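Local coordinates for protein peptide chain release factor subunit 1 (Aeropyrum pernix, PDB 3AGK) that probably directs the termination of translation in response to the stop codons UAA, UAG and UGA, as one subunit of a heterodimer whose partner binds GTP, at residues Tyr302-Val307 and Gly360-Ile365. Numbering follows the deposited sequence.
Sequences YGEKDV and GGLAGI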
# COMPACT_ATOMS: atom_id res chain seq x y z
N TYR A 302 -25.77 16.04 -2.02
CA TYR A 302 -25.02 15.77 -0.80
C TYR A 302 -25.96 15.89 0.38
O TYR A 302 -27.08 16.38 0.23
CB TYR A 302 -23.82 16.71 -0.65
CG TYR A 302 -24.10 18.16 -0.98
CD1 TYR A 302 -24.51 19.06 0.00
CD2 TYR A 302 -23.94 18.63 -2.29
CE1 TYR A 302 -24.78 20.40 -0.31
CE2 TYR A 302 -24.20 19.96 -2.61
CZ TYR A 302 -24.61 20.84 -1.62
OH TYR A 302 -24.86 22.16 -1.96
N GLY A 303 -25.50 15.44 1.54
CA GLY A 303 -26.36 15.31 2.71
C GLY A 303 -26.95 13.92 2.63
O GLY A 303 -27.46 13.52 1.58
N GLU A 304 -26.85 13.17 3.73
CA GLU A 304 -27.27 11.77 3.73
C GLU A 304 -28.70 11.54 3.20
O GLU A 304 -28.92 10.65 2.37
CB GLU A 304 -27.11 11.17 5.13
CG GLU A 304 -25.67 10.81 5.42
CD GLU A 304 -25.41 10.55 6.90
OE1 GLU A 304 -26.37 10.21 7.62
OE2 GLU A 304 -24.23 10.68 7.32
N LYS A 305 -29.65 12.34 3.67
CA LYS A 305 -31.03 12.20 3.25
C LYS A 305 -31.11 12.39 1.74
O LYS A 305 -31.70 11.56 1.05
CB LYS A 305 -31.93 13.21 3.98
CG LYS A 305 -31.97 13.03 5.50
CD LYS A 305 -31.21 14.15 6.26
CE LYS A 305 -29.68 13.99 6.16
NZ LYS A 305 -29.00 15.26 5.76
N ASP A 306 -30.51 13.47 1.24
CA ASP A 306 -30.52 13.74 -0.20
C ASP A 306 -29.87 12.62 -1.00
O ASP A 306 -30.42 12.16 -2.00
CB ASP A 306 -29.84 15.07 -0.52
CG ASP A 306 -30.64 16.26 -0.06
OD1 ASP A 306 -30.34 17.40 -0.49
OD2 ASP A 306 -31.57 16.06 0.74
N VAL A 307 -28.69 12.18 -0.55
CA VAL A 307 -27.95 11.14 -1.25
C VAL A 307 -28.80 9.86 -1.30
O VAL A 307 -28.94 9.25 -2.36
CB VAL A 307 -26.56 10.84 -0.63
CG1 VAL A 307 -25.92 9.64 -1.32
CG2 VAL A 307 -25.65 12.06 -0.73
N GLY A 360 -18.75 16.17 4.49
CA GLY A 360 -18.72 14.99 5.33
C GLY A 360 -18.22 13.78 4.58
O GLY A 360 -18.48 12.65 4.99
N GLY A 361 -17.49 14.00 3.50
CA GLY A 361 -16.94 12.90 2.73
C GLY A 361 -17.99 12.01 2.07
O GLY A 361 -17.79 10.80 1.93
N LEU A 362 -19.12 12.61 1.66
CA LEU A 362 -20.18 11.90 0.94
C LEU A 362 -20.88 12.83 -0.05
O LEU A 362 -21.52 13.80 0.34
CB LEU A 362 -21.24 11.40 1.92
CG LEU A 362 -22.00 10.07 1.80
CD1 LEU A 362 -23.48 10.29 2.19
CD2 LEU A 362 -21.88 9.42 0.46
N ALA A 363 -20.80 12.51 -1.34
CA ALA A 363 -21.52 13.29 -2.34
C ALA A 363 -21.73 12.48 -3.60
O ALA A 363 -21.03 11.49 -3.82
CB ALA A 363 -20.79 14.60 -2.65
N GLY A 364 -22.70 12.88 -4.42
CA GLY A 364 -22.98 12.19 -5.66
C GLY A 364 -22.96 13.13 -6.84
O GLY A 364 -23.33 14.30 -6.73
N ILE A 365 -22.51 12.63 -7.98
CA ILE A 365 -22.76 13.31 -9.23
C ILE A 365 -24.02 12.67 -9.85
O ILE A 365 -24.11 11.45 -9.99
CB ILE A 365 -21.58 13.19 -10.19
CG1 ILE A 365 -20.31 13.77 -9.55
CG2 ILE A 365 -21.91 13.89 -11.54
CD1 ILE A 365 -19.02 13.40 -10.30
O HOH W 1 -22.97 14.78 2.20
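Apolar packing and one bridging water join Tyr302 and the first turn of helix 304-312 to the start of strand 362-366, where Leu362 meets Glu304 and Val307 and Ala363 meets Tyr302. No direct hydrogen bond crosses between 302-307 and 360-365. Instead a water accepts from Gly303 N at 2.7 Å and donates to Leu362 O at 2.6 Å, linking the two backbones just before helix 304-312 begins. Tyr302 CB lies 4.2 Å from Ala363 CB, an apolar contact. A chi1 of 43° places the tyrosine CG over the backbone, between N and C, and the ring is carried off from Ala363 to pack edge-to-face with Phe359, the last residue of helix 352-359. Gly303 is the N-cap residue, and its O accepts from Val307 N at 2.8 Å in the first helical turn.

Both segments belong to the third eRF1 domain, an alpha/beta unit with a mixed four-stranded sheet; 362-366 runs antiparallel to both its neighbours, between the edge strand 300-302 and strand 316-322. Leu362 points from this inner strand toward the helix, and its CD1 does the touching. That methyl sits 4.0 Å from Val307 CG2, the branch beside the backbone N, and 3.9 Å from Glu304 CG, whose side chain crosses the leucine at about a right angle. Trp331 of helix 328-335 packs on all three side chains, and Leu319 of strand 316-322 adds to the cluster beside Val307 and Leu362. Only the aliphatic part of Glu304 is used here; its chain extends beyond CG to carry OE2 to a salt bridge with Arg325, which also donates to Gly360 O.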